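PDB 4XIJ: shikimate 5-dehydrogenase from Mycobacterium fortuitum subsp. fortuitum DSM 46621, which probably catalyses the NADP-dependent interconversion of 3-dehydroshikimate and shikimate, a step of the chorismate pathway that leads to the aromatic amino acids. Local coordinates for residues R27-H32 with W44-I49; Q252-V257 with E268-A273; L19-T24 with R48-A53; R37-P42 with Q259-P264. All coordinates share one frame; numbering follows the deposited sequence.

Interaction 1. Residues R27-H32 with W44-I49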
loop_
_atom_site.group_PDB
_atom_site.type_symbol
_atom_site.label_atom_id
_atom_site.label_comp_id
_atom_site.label_asym_id
_atom_site.label_seq_id
_atom_site.Cartn_x
_atom_site.Cartn_y
_atom_site.Cartn_z
ATOM N N ARG A 27 -2.373 11.694 -0.837
ATOM C CA ARG A 27 -2.399 12.114 -2.237
ATOM C C ARG A 27 -3.622 11.586 -2.950
ATOM O O ARG A 27 -3.762 11.790 -4.165
ATOM C CB ARG A 27 -1.149 11.619 -2.977
ATOM C CG ARG A 27 0.199 12.009 -2.366
ATOM C CD ARG A 27 0.311 13.386 -1.941
ATOM N NE ARG A 27 1.693 13.858 -1.969
ATOM C CZ ARG A 27 2.432 14.190 -0.919
ATOM N NH1 ARG A 27 1.965 14.085 0.330
ATOM N NH2 ARG A 27 3.645 14.674 -1.137
ATOM N N SER A 28 -4.516 10.927 -2.236
ATOM C CA SER A 28 -5.655 10.312 -2.926
ATOM C C SER A 28 -6.531 11.323 -3.674
ATOM O O SER A 28 -6.925 11.035 -4.796
ATOM C CB SER A 28 -6.502 9.504 -1.945
ATOM O OG SER A 28 -5.738 8.401 -1.551
ATOM N N PRO A 29 -6.827 12.499 -3.082
ATOM C CA PRO A 29 -7.680 13.434 -3.842
ATOM C C PRO A 29 -7.046 13.863 -5.164
ATOM O O PRO A 29 -7.717 13.881 -6.208
ATOM C CB PRO A 29 -7.837 14.631 -2.890
ATOM C CG PRO A 29 -7.710 13.997 -1.528
ATOM C CD PRO A 29 -6.585 12.990 -1.708
ATOM N N GLN A 30 -5.750 14.144 -5.129
ATOM C CA GLN A 30 -5.022 14.553 -6.317
ATOM C C GLN A 30 -5.024 13.497 -7.387
ATOM O O GLN A 30 -5.247 13.805 -8.571
ATOM C CB GLN A 30 -3.549 14.897 -5.963
ATOM C CG GLN A 30 -3.352 16.125 -5.121
ATOM C CD GLN A 30 -3.142 15.732 -3.660
ATOM O OE1 GLN A 30 -4.015 15.087 -3.045
ATOM N NE2 GLN A 30 -1.982 16.119 -3.087
ATOM N N LEU A 31 -4.672 12.273 -7.014
ATOM C CA LEU A 31 -4.573 11.217 -8.016
ATOM C C LEU A 31 -5.940 10.853 -8.586
ATOM O O LEU A 31 -6.069 10.626 -9.797
ATOM C CB LEU A 31 -3.905 9.979 -7.415
ATOM C CG LEU A 31 -2.410 10.171 -7.084
ATOM C CD1 LEU A 31 -1.933 9.049 -6.158
ATOM C CD2 LEU A 31 -1.564 10.203 -8.313
ATOM N N HIS A 32 -6.967 10.861 -7.739
ATOM C CA HIS A 32 -8.313 10.582 -8.232
ATOM C C HIS A 32 -8.853 11.705 -9.096
ATOM O O HIS A 32 -9.412 11.433 -10.163
ATOM C CB HIS A 32 -9.291 10.281 -7.085
ATOM C CG HIS A 32 -9.203 8.868 -6.557
ATOM N ND1 HIS A 32 -10.132 7.897 -6.870
ATOM C CD2 HIS A 32 -8.267 8.256 -5.783
ATOM C CE1 HIS A 32 -9.780 6.750 -6.309
ATOM N NE2 HIS A 32 -8.655 6.946 -5.625
ATOM N N TRP A 44 -17.256 14.783 -11.118
ATOM C CA TRP A 44 -17.134 13.968 -9.901
ATOM C C TRP A 44 -16.333 14.733 -8.862
ATOM O O TRP A 44 -15.388 15.492 -9.197
ATOM C CB TRP A 44 -16.434 12.653 -10.211
ATOM C CG TRP A 44 -17.314 11.620 -10.914
ATOM C CD1 TRP A 44 -18.343 11.845 -11.803
ATOM C CD2 TRP A 44 -17.187 10.225 -10.781
ATOM N NE1 TRP A 44 -18.889 10.642 -12.202
ATOM C CE2 TRP A 44 -18.179 9.630 -11.605
ATOM C CE3 TRP A 44 -16.330 9.398 -10.037
ATOM C CZ2 TRP A 44 -18.336 8.246 -11.705
ATOM C CZ3 TRP A 44 -16.487 7.993 -10.158
ATOM C CH2 TRP A 44 -17.502 7.447 -10.961
ATOM N N THR A 45 -16.680 14.537 -7.593
ATOM C CA THR A 45 -15.942 15.231 -6.543
ATOM C C THR A 45 -15.151 14.239 -5.681
ATOM O O THR A 45 -15.512 13.061 -5.569
ATOM C CB THR A 45 -16.874 16.056 -5.654
ATOM O OG1 THR A 45 -17.882 15.204 -5.083
ATOM C CG2 THR A 45 -17.527 17.173 -6.474
ATOM N N TYR A 46 -14.080 14.729 -5.070
ATOM C CA TYR A 46 -13.252 13.912 -4.195
ATOM C C TYR A 46 -12.773 14.776 -3.058
ATOM O O TYR A 46 -11.932 15.653 -3.278
ATOM C CB TYR A 46 -12.065 13.302 -4.960
ATOM C CG TYR A 46 -11.473 12.137 -4.232
ATOM C CD1 TYR A 46 -10.792 12.344 -3.050
ATOM C CD2 TYR A 46 -11.604 10.830 -4.714
ATOM C CE1 TYR A 46 -10.268 11.320 -2.349
ATOM C CE2 TYR A 46 -11.055 9.722 -3.985
ATOM C CZ TYR A 46 -10.386 10.021 -2.786
ATOM O OH TYR A 46 -9.786 9.092 -2.027
ATOM N N GLU A 47 -13.299 14.563 -1.862
ATOM C CA GLU A 47 -12.922 15.417 -0.757
ATOM C C GLU A 47 -12.105 14.711 0.317
ATOM O O GLU A 47 -11.911 13.512 0.240
ATOM C CB GLU A 47 -14.149 16.054 -0.143
ATOM C CG GLU A 47 -15.148 15.130 0.411
ATOM C CD GLU A 47 -16.501 15.855 0.564
ATOM O OE1 GLU A 47 -17.343 15.774 -0.358
ATOM O OE2 GLU A 47 -16.695 16.546 1.580
ATOM N N ARG A 48 -11.586 15.507 1.255
ATOM C CA ARG A 48 -10.897 15.018 2.454
ATOM C C ARG A 48 -11.808 15.120 3.635
ATOM O O ARG A 48 -12.291 16.237 3.921
ATOM C CB ARG A 48 -9.677 15.856 2.789
ATOM C CG ARG A 48 -8.542 15.714 1.881
ATOM C CD ARG A 48 -7.336 16.674 2.308
ATOM N NE ARG A 48 -6.606 16.835 1.060
ATOM C CZ ARG A 48 -5.628 16.034 0.660
ATOM N NH1 ARG A 48 -5.197 15.050 1.445
ATOM N NH2 ARG A 48 -5.106 16.199 -0.546
ATOM N N ILE A 49 -12.002 14.025 4.349
ATOM C CA ILE A 49 -12.807 14.046 5.563
ATOM C C ILE A 49 -12.003 13.535 6.740
ATOM O O ILE A 49 -11.603 12.380 6.772
ATOM C CB ILE A 49 -14.104 13.222 5.383
ATOM C CG1 ILE A 49 -14.899 13.730 4.173
ATOM C CG2 ILE A 49 -14.952 13.349 6.612
ATOM C CD1 ILE A 49 -16.096 12.843 3.743
#
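Tyr-46 lies against Pro-29 and His-32, where helix 28-38 packs on edge strand 45-50. Both belong to the beta-alpha-beta unit formed by strand 15-20, helix 28-38 and strand 45-50. The helix and strand segments run almost antiparallel, with their axes 8.0 Å apart. A trans first torsion (chi1 -161°) swings the Tyr-46 ring toward the helix. There the ring meets two neighbours. Tyr-46 CD1 touches Pro-29, 3.4 Å from its CA. On its other flank, Tyr-46 CE2 sits over one face of the His-32 ring, toward the rim, 3.3 Å from His-32 CG. The two ring planes meet obliquely, at 33°. The hydroxyl end passes Ser-28 CB and is hydrogen-bonded to Ser-71 of strand 67-72. The imidazole is held at both nitrogens: ND1 pairs with Tyr-36 and NE2 probably with Gln-256. These bonds should fix the rotation of the ring under the tyrosine. Arg-48 reaches the start of the helix with an extended chain. Its guanidinium lies flat over Pro-29, with CG of the proline above the centre of the group. NH1 is bonded to the carbonyl of Ser-26. At the guanidinium edge, Arg-48 NH2 makes a weak, bent hydrogen bond of 2.9 Å to Gln-30 OE1, with the amide plane turned 69° from the guanidinium.

Interaction 2. Residues Q252-V257 with E268-A273. With EDO (1,2-ethanediol), chain C; SO4 (sulfate ion), chain H.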
loop_
_atom_site.group_PDB
_atom_site.type_symbol
_atom_site.label_atom_id
_atom_site.label_comp_id
_atom_site.label_asym_id
_atom_site.label_seq_id
_atom_site.Cartn_x
_atom_site.Cartn_y
_atom_site.Cartn_z
ATOM N N GLN A 252 -1.537 1.811 -5.790
ATOM C CA GLN A 252 -2.692 1.806 -4.887
ATOM C C GLN A 252 -3.892 2.508 -5.518
ATOM O O GLN A 252 -5.044 2.086 -5.381
ATOM C CB GLN A 252 -2.373 2.522 -3.541
ATOM C CG GLN A 252 -1.434 1.794 -2.617
ATOM C CD GLN A 252 -0.864 2.718 -1.551
ATOM O OE1 GLN A 252 -1.445 3.786 -1.262
ATOM N NE2 GLN A 252 0.241 2.305 -0.937
ATOM N N ALA A 253 -3.600 3.630 -6.173
ATOM C CA ALA A 253 -4.635 4.486 -6.708
ATOM C C ALA A 253 -5.209 3.907 -7.998
ATOM O O ALA A 253 -6.404 4.099 -8.262
ATOM C CB ALA A 253 -4.068 5.908 -6.953
ATOM N N PHE A 254 -4.364 3.261 -8.822
ATOM C CA PHE A 254 -4.863 2.682 -10.093
ATOM C C PHE A 254 -6.072 1.811 -9.780
ATOM O O PHE A 254 -7.142 1.881 -10.426
ATOM C CB PHE A 254 -3.834 1.780 -10.762
ATOM C CG PHE A 254 -2.685 2.459 -11.431
ATOM C CD1 PHE A 254 -2.728 3.786 -11.840
ATOM C CD2 PHE A 254 -1.541 1.711 -11.704
ATOM C CE1 PHE A 254 -1.662 4.343 -12.543
ATOM C CE2 PHE A 254 -0.468 2.259 -12.382
ATOM C CZ PHE A 254 -0.517 3.588 -12.804
ATOM N N ALA A 255 -5.901 0.967 -8.763
ATOM C CA ALA A 255 -6.920 -0.028 -8.480
ATOM C C ALA A 255 -8.233 0.597 -7.927
ATOM O O ALA A 255 -9.339 0.211 -8.294
ATOM C CB ALA A 255 -6.327 -1.062 -7.502
ATOM N N GLN A 256 -8.095 1.630 -7.114
ATOM C CA GLN A 256 -9.262 2.361 -6.634
ATOM C C GLN A 256 -9.995 3.054 -7.769
ATOM O O GLN A 256 -11.233 3.004 -7.846
ATOM C CB GLN A 256 -8.852 3.395 -5.601
ATOM C CG GLN A 256 -8.247 2.755 -4.351
ATOM C CD GLN A 256 -7.874 3.759 -3.311
ATOM O OE1 GLN A 256 -7.592 4.915 -3.651
ATOM N NE2 GLN A 256 -7.836 3.339 -2.052
ATOM N N VAL A 257 -9.243 3.714 -8.664
ATOM C CA VAL A 257 -9.892 4.418 -9.784
ATOM C C VAL A 257 -10.678 3.419 -10.643
ATOM O O VAL A 257 -11.830 3.732 -11.050
ATOM C CB VAL A 257 -8.870 5.194 -10.620
ATOM C CG1 VAL A 257 -9.470 5.671 -11.981
ATOM C CG2 VAL A 257 -8.331 6.380 -9.790
ATOM N N GLU A 268 -0.994 7.497 -17.632
ATOM C CA GLU A 268 -0.098 8.623 -17.868
ATOM C C GLU A 268 -0.619 9.846 -17.139
ATOM O O GLU A 268 0.161 10.662 -16.604
ATOM C CB GLU A 268 0.085 8.900 -19.368
ATOM C CG GLU A 268 1.090 7.908 -20.024
ATOM C CD GLU A 268 2.556 8.078 -19.545
ATOM O OE1 GLU A 268 3.252 9.012 -20.078
ATOM O OE2 GLU A 268 3.013 7.286 -18.682
ATOM N N ALA A 269 -1.935 10.033 -17.140
ATOM C CA ALA A 269 -2.517 11.210 -16.465
ATOM C C ALA A 269 -2.235 11.108 -14.960
ATOM O O ALA A 269 -1.902 12.106 -14.320
ATOM C CB ALA A 269 -3.999 11.281 -16.743
ATOM N N MET A 270 -2.347 9.914 -14.391
ATOM C CA MET A 270 -2.074 9.759 -12.956
ATOM C C MET A 270 -0.588 9.924 -12.645
ATOM O O MET A 270 -0.229 10.490 -11.610
ATOM C CB MET A 270 -2.610 8.396 -12.487
ATOM C CG MET A 270 -4.144 8.407 -12.558
ATOM S SD MET A 270 -4.890 6.843 -12.089
ATOM C CE MET A 270 -4.630 6.829 -10.287
ATOM N N ARG A 271 0.277 9.442 -13.544
ATOM C CA ARG A 271 1.717 9.705 -13.355
ATOM C C ARG A 271 2.037 11.201 -13.362
ATOM O O ARG A 271 2.974 11.629 -12.637
ATOM C CB ARG A 271 2.573 8.994 -14.403
ATOM C CG ARG A 271 2.575 7.459 -14.218
ATOM C CD ARG A 271 3.335 6.754 -15.357
ATOM N NE ARG A 271 3.280 5.310 -15.164
ATOM C CZ ARG A 271 2.759 4.451 -16.043
ATOM N NH1 ARG A 271 2.751 3.158 -15.754
ATOM N NH2 ARG A 271 2.285 4.887 -17.212
ATOM N N ALA A 272 1.331 11.981 -14.187
ATOM C CA ALA A 272 1.573 13.420 -14.213
ATOM C C ALA A 272 1.245 14.064 -12.872
ATOM O O ALA A 272 1.805 15.097 -12.537
ATOM C CB ALA A 272 0.758 14.095 -15.362
ATOM N N ALA A 273 0.337 13.455 -12.107
ATOM C CA ALA A 273 -0.091 14.014 -10.823
ATOM C C ALA A 273 0.687 13.448 -9.626
ATOM O O ALA A 273 0.444 13.802 -8.478
ATOM C CB ALA A 273 -1.620 13.763 -10.621
HETATM C C1 EDO C . -1.759 5.882 -20.132
HETATM O O1 EDO C . -2.466 7.071 -20.069
HETATM C C2 EDO C . -2.799 4.899 -20.552
HETATM O O2 EDO C . -3.220 4.211 -19.370
HETATM S S SO4 H . 1.954 1.153 -18.579
HETATM O O1 SO4 H . 1.412 2.527 -18.703
HETATM O O2 SO4 H . 3.175 1.028 -19.398
HETATM O O3 SO4 H . 0.951 0.196 -19.077
HETATM O O4 SO4 H . 2.268 0.829 -17.175
#
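Met-270 reaches from helix 267-272 to Ala-253, Phe-254 and Val-257 on helix 246-261. The two helical segments cross at 132°, with axes 11.2 Å apart, so long side chains have to bridge the gap. The tight, buried side is built on Met-270. The methionine chain runs straight to its sulfur and then bends (chi3 73°), which turns the methyl group onto the other helix. CE of Met-270 touches Ala-253 CB at 3.5 Å. It also meets Val-257 CG2 at 3.8 Å, where the two side chains pass in opposite directions. Met-270 SD lies at the edge of the Phe-254 ring, close to its plane and 3.8 Å from CD1. This is a Met-aromatic contact. Leu-250 also packs on Met-270.

The far side is loose and faces solvent. Arg-271 NH1 stands 4.4 Å from Phe-254 CZ, near the plane of the phenyl ring. The guanidinium grips a sulfate edge-on: NH1 bonds O4 of the sulfate at 2.8 Å and NH2 bonds its O1 at 2.9 Å. NH2 also forms a salt bridge with Glu-268 OE2, using the anti lone pair of that oxygen. An ethanediol accepts from the backbone N of Glu-268; it and the sulfate probably come from the crystallisation liquor. The join between the helices is thus apolar, while in this crystal the arginine charge is met by an anion and a carboxylate at the surface.

Interaction 3. Residues L19-T24 with R48-A53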
loop_
_atom_site.group_PDB
_atom_site.type_symbol
_atom_site.label_atom_id
_atom_site.label_comp_id
_atom_site.label_asym_id
_atom_site.label_seq_id
_atom_site.Cartn_x
_atom_site.Cartn_y
_atom_site.Cartn_z
ATOM N N LEU A 19 -10.876 9.215 3.910
ATOM C CA LEU A 19 -11.153 9.297 5.349
ATOM C C LEU A 19 -9.916 8.944 6.161
ATOM O O LEU A 19 -9.248 7.952 5.864
ATOM C CB LEU A 19 -12.269 8.333 5.743
ATOM C CG LEU A 19 -13.587 8.308 4.982
ATOM C CD1 LEU A 19 -14.619 7.395 5.684
ATOM C CD2 LEU A 19 -14.171 9.607 4.509
ATOM N N GLY A 20 -9.614 9.734 7.184
ATOM C CA GLY A 20 -8.504 9.394 8.047
ATOM C C GLY A 20 -8.136 10.560 8.939
ATOM O O GLY A 20 -8.812 11.604 8.899
ATOM N N SER A 21 -7.058 10.405 9.713
ATOM C CA SER A 21 -6.646 11.450 10.632
ATOM C C SER A 21 -5.229 11.147 11.121
ATOM O O SER A 21 -5.008 10.160 11.803
ATOM C CB SER A 21 -7.629 11.549 11.789
ATOM O OG SER A 21 -7.176 12.517 12.726
ATOM N N PRO A 22 -4.257 11.986 10.759
ATOM C CA PRO A 22 -4.411 13.227 9.984
ATOM C C PRO A 22 -4.693 12.970 8.495
ATOM O O PRO A 22 -4.403 11.892 7.948
ATOM C CB PRO A 22 -3.055 13.929 10.208
ATOM C CG PRO A 22 -2.098 12.813 10.396
ATOM C CD PRO A 22 -2.870 11.798 11.226
ATOM N N ILE A 23 -5.281 13.960 7.832
ATOM C CA ILE A 23 -5.777 13.709 6.485
ATOM C C ILE A 23 -5.137 14.632 5.437
ATOM O O ILE A 23 -5.498 14.596 4.258
ATOM C CB ILE A 23 -7.356 13.822 6.493
ATOM C CG1 ILE A 23 -7.978 13.042 5.350
ATOM C CG2 ILE A 23 -7.813 15.263 6.528
ATOM C CD1 ILE A 23 -7.463 11.662 5.207
ATOM N N THR A 24 -4.160 15.425 5.851
ATOM C CA THR A 24 -3.518 16.385 4.944
ATOM C C THR A 24 -2.450 15.840 4.010
ATOM O O THR A 24 -2.221 16.410 2.928
ATOM C CB THR A 24 -2.870 17.534 5.739
ATOM O OG1 THR A 24 -2.057 16.993 6.780
ATOM C CG2 THR A 24 -3.945 18.396 6.350
ATOM N N ARG A 48 -11.586 15.507 1.255
ATOM C CA ARG A 48 -10.897 15.018 2.454
ATOM C C ARG A 48 -11.808 15.120 3.635
ATOM O O ARG A 48 -12.291 16.237 3.921
ATOM C CB ARG A 48 -9.677 15.856 2.789
ATOM C CG ARG A 48 -8.542 15.714 1.881
ATOM C CD ARG A 48 -7.336 16.674 2.308
ATOM N NE ARG A 48 -6.606 16.835 1.060
ATOM C CZ ARG A 48 -5.628 16.034 0.660
ATOM N NH1 ARG A 48 -5.197 15.050 1.445
ATOM N NH2 ARG A 48 -5.106 16.199 -0.546
ATOM N N ILE A 49 -12.002 14.025 4.349
ATOM C CA ILE A 49 -12.807 14.046 5.563
ATOM C C ILE A 49 -12.003 13.535 6.740
ATOM O O ILE A 49 -11.603 12.380 6.772
ATOM C CB ILE A 49 -14.104 13.222 5.383
ATOM C CG1 ILE A 49 -14.899 13.730 4.173
ATOM C CG2 ILE A 49 -14.952 13.349 6.612
ATOM C CD1 ILE A 49 -16.096 12.843 3.743
ATOM N N GLU A 50 -11.755 14.405 7.709
ATOM C CA GLU A 50 -11.081 13.970 8.921
ATOM C C GLU A 50 -12.020 13.017 9.655
ATOM O O GLU A 50 -13.219 13.303 9.831
ATOM C CB GLU A 50 -10.692 15.171 9.803
ATOM C CG GLU A 50 -9.743 14.779 10.933
ATOM C CD GLU A 50 -9.283 15.943 11.796
ATOM O OE1 GLU A 50 -9.717 17.096 11.549
ATOM O OE2 GLU A 50 -8.508 15.670 12.751
ATOM N N CYS A 51 -11.494 11.861 10.051
ATOM C CA CYS A 51 -12.330 10.753 10.534
ATOM C C CYS A 51 -11.496 9.820 11.392
ATOM O O CYS A 51 -10.462 9.335 10.924
ATOM C CB CYS A 51 -12.913 9.952 9.360
ATOM S SG CYS A 51 -14.183 8.806 9.825
ATOM N N THR A 52 -11.899 9.608 12.652
ATOM C CA THR A 52 -11.251 8.607 13.507
ATOM C C THR A 52 -11.774 7.205 13.186
ATOM O O THR A 52 -12.761 7.070 12.437
ATOM C CB THR A 52 -11.505 8.897 14.978
ATOM O OG1 THR A 52 -12.907 8.677 15.214
ATOM C CG2 THR A 52 -11.052 10.348 15.325
ATOM N N ALA A 53 -11.115 6.171 13.725
ATOM C CA ALA A 53 -11.625 4.798 13.565
ATOM C C ALA A 53 -13.053 4.687 14.110
ATOM O O ALA A 53 -13.939 4.062 13.514
ATOM C CB ALA A 53 -10.727 3.791 14.258
HETATM O O HOH W 1 -6.221 14.984 12.160
#
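Leu-19 and Ile-49 are paired across neighbouring parallel strands, 15-20 and 45-50, of the mixed sheet in the probable substrate-binding domain. The backbone contacts come first. Gly-20 N makes a weak hydrogen bond to Ile-49 O at 3.3 Å. Cys-51 N bonds Gly-20 O at 2.9 Å. Two CA-H...O contacts, Leu-19 CA to Ile-49 O and Glu-50 CA to Gly-20 O, add to the ladder.

Apolar contacts follow. Leu-19 and Ile-49 lie side by side on one face of the sheet, with Leu-19 CD2 3.7 Å from Ile-49 CB. Leu-19 CB also meets Cys-51 CB, and helix 56-61 covers both residues. Beyond the strand, Ile-23 turns back, and its CG1 lies 4.2 Å from Arg-48 CB.

Polar side chains work at the margin. Besides Ser-26, Arg-48 NH1 bonds Ile-23 O at 2.9 Å, in both the carbonyl and the guanidinium plane. A water links Ser-21 OG with Glu-50 OE2, and it donates to the carboxylate. In the loop with the cis peptide before Pro-22, a backbone carbonyl is thus held by a charged donor, whereas the link from Ser-21 to Glu-50 runs through water and is probably more adaptable.

Interaction 4. Residues R37-P42 with Q259-P264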
loop_
_atom_site.group_PDB
_atom_site.type_symbol
_atom_site.label_atom_id
_atom_site.label_comp_id
_atom_site.label_asym_id
_atom_site.label_seq_id
_atom_site.Cartn_x
_atom_site.Cartn_y
_atom_site.Cartn_z
ATOM N N ARG A 37 -10.658 13.559 -14.383
ATOM C CA ARG A 37 -10.605 14.536 -15.475
ATOM C C ARG A 37 -10.129 13.864 -16.788
ATOM O O ARG A 37 -10.734 14.066 -17.846
ATOM C CB ARG A 37 -9.677 15.689 -15.059
ATOM C CG ARG A 37 -10.306 16.538 -13.995
ATOM C CD ARG A 37 -9.311 17.470 -13.272
ATOM N NE ARG A 37 -10.009 18.100 -12.161
ATOM C CZ ARG A 37 -9.437 18.813 -11.193
ATOM N NH1 ARG A 37 -8.125 19.053 -11.179
ATOM N NH2 ARG A 37 -10.190 19.322 -10.213
ATOM N N ALA A 38 -9.114 12.996 -16.699
ATOM C CA ALA A 38 -8.632 12.273 -17.870
ATOM C C ALA A 38 -9.684 11.300 -18.448
ATOM O O ALA A 38 -9.726 11.068 -19.666
ATOM C CB ALA A 38 -7.348 11.525 -17.520
ATOM N N LEU A 39 -10.546 10.782 -17.568
ATOM C CA LEU A 39 -11.619 9.859 -17.962
ATOM C C LEU A 39 -12.888 10.568 -18.416
ATOM O O LEU A 39 -13.860 9.907 -18.775
ATOM C CB LEU A 39 -11.972 8.943 -16.777
ATOM C CG LEU A 39 -10.872 7.943 -16.411
ATOM C CD1 LEU A 39 -11.210 7.304 -15.107
ATOM C CD2 LEU A 39 -10.626 6.898 -17.491
ATOM N N GLY A 40 -12.892 11.901 -18.446
ATOM C CA GLY A 40 -14.079 12.607 -18.893
ATOM C C GLY A 40 -15.184 12.704 -17.878
ATOM O O GLY A 40 -16.371 12.905 -18.221
ATOM N N LEU A 41 -14.794 12.636 -16.604
ATOM C CA LEU A 41 -15.727 12.805 -15.466
ATOM C C LEU A 41 -15.372 14.024 -14.618
ATOM O O LEU A 41 -15.117 13.900 -13.401
ATOM C CB LEU A 41 -15.698 11.559 -14.578
ATOM C CG LEU A 41 -15.942 10.255 -15.334
ATOM C CD1 LEU A 41 -15.509 9.027 -14.453
ATOM C CD2 LEU A 41 -17.427 10.164 -15.735
ATOM N N PRO A 42 -15.385 15.214 -15.235
ATOM C CA PRO A 42 -14.858 16.391 -14.502
ATOM C C PRO A 42 -15.795 16.905 -13.399
ATOM O O PRO A 42 -15.392 17.769 -12.617
ATOM C CB PRO A 42 -14.696 17.430 -15.610
ATOM C CG PRO A 42 -15.798 17.025 -16.606
ATOM C CD PRO A 42 -15.725 15.536 -16.646
ATOM N N GLN A 259 -11.973 0.495 -9.747
ATOM C CA GLN A 259 -13.161 0.030 -9.055
ATOM C C GLN A 259 -14.248 1.099 -8.943
ATOM O O GLN A 259 -15.456 0.774 -8.983
ATOM C CB GLN A 259 -12.794 -0.483 -7.653
ATOM C CG GLN A 259 -11.974 -1.784 -7.739
ATOM C CD GLN A 259 -11.715 -2.391 -6.380
ATOM O OE1 GLN A 259 -12.630 -2.528 -5.579
ATOM N NE2 GLN A 259 -10.463 -2.750 -6.097
ATOM N N PHE A 260 -13.847 2.366 -8.755
ATOM C CA PHE A 260 -14.862 3.417 -8.581
ATOM C C PHE A 260 -15.525 3.764 -9.924
ATOM O O PHE A 260 -16.725 4.073 -9.962
ATOM C CB PHE A 260 -14.285 4.720 -8.018
ATOM C CG PHE A 260 -13.730 4.662 -6.574
ATOM C CD1 PHE A 260 -13.636 3.466 -5.841
ATOM C CD2 PHE A 260 -13.279 5.851 -5.968
ATOM C CE1 PHE A 260 -13.096 3.459 -4.552
ATOM C CE2 PHE A 260 -12.721 5.852 -4.659
ATOM C CZ PHE A 260 -12.638 4.646 -3.960
ATOM N N THR A 261 -14.738 3.793 -11.001
ATOM C CA THR A 261 -15.261 4.309 -12.291
ATOM C C THR A 261 -15.680 3.245 -13.261
ATOM O O THR A 261 -16.386 3.546 -14.211
ATOM C CB THR A 261 -14.227 5.180 -13.042
ATOM O OG1 THR A 261 -13.118 4.352 -13.417
ATOM C CG2 THR A 261 -13.763 6.323 -12.152
ATOM N N GLY A 262 -15.208 2.022 -13.047
ATOM C CA GLY A 262 -15.407 0.953 -14.021
ATOM C C GLY A 262 -14.604 1.087 -15.307
ATOM O O GLY A 262 -14.858 0.344 -16.269
ATOM N N MET A 263 -13.651 2.015 -15.336
ATOM C CA MET A 263 -12.842 2.289 -16.524
ATOM C C MET A 263 -11.376 1.947 -16.234
ATOM O O MET A 263 -10.922 2.039 -15.085
ATOM C CB MET A 263 -12.995 3.757 -16.932
ATOM C CG MET A 263 -14.451 4.227 -16.849
ATOM S SD MET A 263 -14.643 6.000 -17.136
ATOM C CE MET A 263 -14.237 5.852 -18.833
ATOM N N PRO A 264 -10.614 1.552 -17.260
ATOM C CA PRO A 264 -9.166 1.347 -17.080
ATOM C C PRO A 264 -8.480 2.609 -16.560
ATOM O O PRO A 264 -8.846 3.728 -16.956
ATOM C CB PRO A 264 -8.689 0.995 -18.479
ATOM C CG PRO A 264 -9.931 0.404 -19.128
ATOM C CD PRO A 264 -11.047 1.254 -18.626
#
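Leu-39 and Leu-41 both set CG anti to the carbonyl carbon (chi1 -69° and -53°), and both point at Thr-261 and Met-263. Thr-261 has the other arrangement: with chi1 at 65° its hydroxyl is tucked in over the main chain, and CG2 is turned to the leucines. Leu-39 divides its two methyls. CD1 goes to the threonine, 3.9 Å from Thr-261 OG1, and the two side chains cross at about a right angle. CD2 goes further along the loop, where it lies 3.7 Å from Pro-264 O and 4.0 Å from Met-263 CB. Met-263 was modelled in two conformers; in the one described, it and Leu-39 run alongside each other, head to tail. Leu-41 uses one methyl for two partners: its CD1 is 4.0 Å from Thr-261 CG2 and, in that same conformer, 4.1 Å from Met-263 SD.

The contact joins the C-terminal ends of helix 28-38, of the substrate-binding domain, and helix 246-261, of the C-terminal family region. After each helix a glycine of positive phi is the first residue to leave helical angles. Gly-40 belongs to a Schellman motif, with two bonds back into the last turn, one of them Gly-40 N to Arg-37 O. Next to Gly-262, Thr-261 forms an ST turn: its OG1 accepts from Met-263 N at 3.1 Å. The same hydroxyl is also bonded to Val-257 O, one turn back in the helix. These two partners should hold the rotation of the threonine, with its methyl toward Leu-41. Tyr-36 and Trp-44 also pack on Thr-261, and Pro-266 lies on Leu-39.

Interactions 1 and 4 both use helix 28-38, and interactions 2 and 4 share helix 246-261. The probable hydrogen bond between His-32 NE2 and Gln-256 OE1, 3.0 Å apart, bridges interactions 1 and 2. Phe-260 CE2 lies 3.5 Å from His-32 CE1, linking interactions 1 and 4. Ala-269 CB packs 3.4 Å from Ala-38 CB, between interactions 2 and 4. Interaction 3 shares Arg-48 and Ile-49 with interaction 1, but its centre is about 24 Å from that of interaction 4. A sulfate lies about 5 Å from the Ser-28 side chain, and one lies about 6 Å from that of Ile-23. Neither is the sulfate held by Arg-271; such ions, probably from the crystallisation liquor, may mark a pocket.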